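Side-chain contact in peroxisomal membrane protein LPX1 (Saccharomyces cerevisiae, PDB 2Y6U), which hydrolyses acyl esters in peroxisomes, with lipase and phospholipase A activity: residues Ala77-Glu81 / Gly82-Ile86. Numbering follows the deposited sequence.
Sequences AADAE and GNYAI
D79 CB lies over one face of the Y84 ring, 3.5 Å from Y84 CZ, and the two side chains run side by side in the same direction. Their planes are turned 51° apart, so the carboxylate slants across the phenol rather than stacking on it, and D79 OD2 comes to 2.5 Å from Y84 OH. That hydroxyl is hydrogen-bonded to H342 ND1 of helix 330-347; the same helix packs on this turn, H342 against D79 and V345 against Y84. The ring reaches this place because Y84 CG is set between the backbone N and the carbonyl carbon (chi1 63°), while D79 CG stands beside its own backbone N.

In the backbone, D79 N donates to Y84 O at 3.2 Å. At the turn, N83 N bonds to A80 O (2.8 Å), approaching from above the carbonyl plane and closing a type I turn over A80-N83. N83 adopts a left-handed backbone conformation, and its ND2 is held by S47 OG. Farther along, A78 CB meets A85 CB at 3.8 Å, with E42 touching both.

With N83 and Y84 both facing D79, the geometry is that of a type I turn with a G1 beta bulge, a tight reversal leading into strand 84-92 of the central alpha/beta-hydrolase sheet.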
ATOM      1  N   ALA A  77     -30.117  -8.766  -6.202  1.00 53.48           N
ATOM      2  CA  ALA A  77     -30.547  -9.169  -7.555  1.00 56.62           C
ATOM      3  C   ALA A  77     -30.169  -8.050  -8.531  1.00 58.64           C
ATOM      4  O   ALA A  77     -30.116  -6.869  -8.126  1.00 58.69           O
ATOM      5  CB  ALA A  77     -32.078  -9.384  -7.592  1.00 58.70           C
ATOM      6  N   ALA A  78     -29.911  -8.421  -9.788  1.00 60.39           N
ATOM      7  CA  ALA A  78     -29.666  -7.480 -10.846  1.00 62.47           C
ATOM      8  C   ALA A  78     -30.906  -6.637 -10.932  1.00 66.68           C
ATOM      9  O   ALA A  78     -32.041  -7.170 -10.957  1.00 67.23           O
ATOM     10  CB  ALA A  78     -29.411  -8.201 -12.157  1.00 63.27           C
ATOM     11  N   ASP A  79     -30.731  -5.323 -10.938  1.00 68.58           N
ATOM     12  CA  ASP A  79     -31.897  -4.465 -10.932  0.50 72.35           C
ATOM     13  C   ASP A  79     -32.017  -3.767 -12.291  1.00 76.27           C
ATOM     14  O   ASP A  79     -31.027  -3.151 -12.788  1.00 76.96           O
ATOM     15  CB  ASP A  79     -31.887  -3.522  -9.708  0.50 71.24           C
ATOM     16  CG  ASP A  79     -32.493  -4.189  -8.436  0.50 69.55           C
ATOM     17  OD1 ASP A  79     -33.753  -4.278  -8.361  0.50 68.51           O
ATOM     18  OD2 ASP A  79     -31.724  -4.625  -7.524  0.50 61.49           O
ATOM     19  N   ALA A  80     -33.213  -3.926 -12.860  1.00 79.52           N
ATOM     20  CA  ALA A  80     -33.631  -3.383 -14.156  1.00 84.74           C
ATOM     21  C   ALA A  80     -33.140  -1.957 -14.310  1.00 86.04           C
ATOM     22  O   ALA A  80     -31.988  -1.770 -14.720  1.00 85.81           O
ATOM     23  CB  ALA A  80     -35.163  -3.467 -14.314  1.00 86.23           C
ATOM     24  N   GLU A  81     -33.963  -0.980 -13.907  1.00 88.10           N
ATOM     25  CA  GLU A  81     -33.689   0.446 -14.158  1.00 90.14           C
ATOM     26  C   GLU A  81     -32.456   1.063 -13.450  1.00 87.07           C
ATOM     27  O   GLU A  81     -31.723   1.849 -14.063  1.00 88.78           O
ATOM     28  CB  GLU A  81     -34.957   1.279 -13.891  1.00 93.82           C
ATOM     29  CG  GLU A  81     -36.133   0.970 -14.877  1.00 98.67           C
ATOM     30  CD  GLU A  81     -37.509   1.194 -14.245  1.00103.43           C
ATOM     31  OE1 GLU A  81     -37.553   1.375 -13.003  1.00104.26           O
ATOM     32  OE2 GLU A  81     -38.543   1.192 -14.971  1.00108.09           O
ATOM     33  N   GLY A  82     -32.179   0.689 -12.197  1.00 82.93           N
ATOM     34  CA  GLY A  82     -30.889   1.031 -11.564  1.00 78.52           C
ATOM     35  C   GLY A  82     -29.674   0.475 -12.324  1.00 74.96           C
ATOM     36  O   GLY A  82     -28.526   0.808 -12.002  1.00 73.72           O
ATOM     37  N   ASN A  83     -29.952  -0.409 -13.299  1.00 73.01           N
ATOM     38  CA  ASN A  83     -28.995  -0.901 -14.289  1.00 69.87           C
ATOM     39  C   ASN A  83     -27.596  -1.276 -13.735  1.00 63.32           C
ATOM     40  O   ASN A  83     -26.560  -0.734 -14.134  1.00 61.52           O
ATOM     41  CB  ASN A  83     -28.876   0.067 -15.449  1.00 73.56           C
ATOM     42  CG  ASN A  83     -28.734  -0.651 -16.738  1.00 77.01           C
ATOM     43  OD1 ASN A  83     -28.410  -1.850 -16.741  1.00 77.71           O
ATOM     44  ND2 ASN A  83     -29.016   0.035 -17.843  1.00 83.85           N
ATOM     45  N   TYR A  84     -27.634  -2.210 -12.809  1.00 57.22           N
ATOM     46  CA  TYR A  84     -26.427  -2.768 -12.211  1.00 52.49           C
ATOM     47  C   TYR A  84     -26.639  -4.291 -12.096  1.00 48.82           C
ATOM     48  O   TYR A  84     -27.790  -4.784 -12.183  1.00 47.32           O
ATOM     49  CB  TYR A  84     -26.179  -2.121 -10.840  1.00 50.15           C
ATOM     50  CG  TYR A  84     -27.248  -2.338  -9.743  1.00 53.74           C
ATOM     51  CD1 TYR A  84     -27.280  -3.503  -8.988  1.00 55.46           C
ATOM     52  CD2 TYR A  84     -28.179  -1.342  -9.431  1.00 60.66           C
ATOM     53  CE1 TYR A  84     -28.216  -3.699  -7.977  1.00 58.52           C
ATOM     54  CE2 TYR A  84     -29.123  -1.533  -8.420  1.00 63.91           C
ATOM     55  CZ  TYR A  84     -29.122  -2.715  -7.679  1.00 62.76           C
ATOM     56  OH  TYR A  84     -30.064  -2.923  -6.663  1.00 68.62           O
ATOM     57  N   ALA A  85     -25.544  -4.988 -11.911  1.00 44.00           N
ATOM     58  CA  ALA A  85     -25.509  -6.400 -11.596  1.00 42.11           C
ATOM     59  C   ALA A  85     -24.163  -6.757 -11.011  1.00 39.20           C
ATOM     60  O   ALA A  85     -23.134  -6.202 -11.390  1.00 37.52           O
ATOM     61  CB  ALA A  85     -25.790  -7.290 -12.908  1.00 44.20           C
ATOM     62  N   ILE A  86     -24.177  -7.721 -10.108  1.00 38.19           N
ATOM     63  CA  ILE A  86     -22.969  -8.288  -9.565  1.00 36.03           C
ATOM     64  C   ILE A  86     -22.167  -8.969 -10.640  1.00 38.07           C
ATOM     65  O   ILE A  86     -22.680  -9.824 -11.411  1.00 40.09           O
ATOM     66  CB  ILE A  86     -23.212  -9.305  -8.418  1.00 35.41           C
ATOM     67  CG1 ILE A  86     -23.804  -8.596  -7.206  1.00 36.54           C
ATOM     68  CG2 ILE A  86     -21.876  -9.951  -7.958  1.00 32.71           C
ATOM     69  CD1 ILE A  86     -24.293  -9.621  -6.174  1.00 40.95           C
TER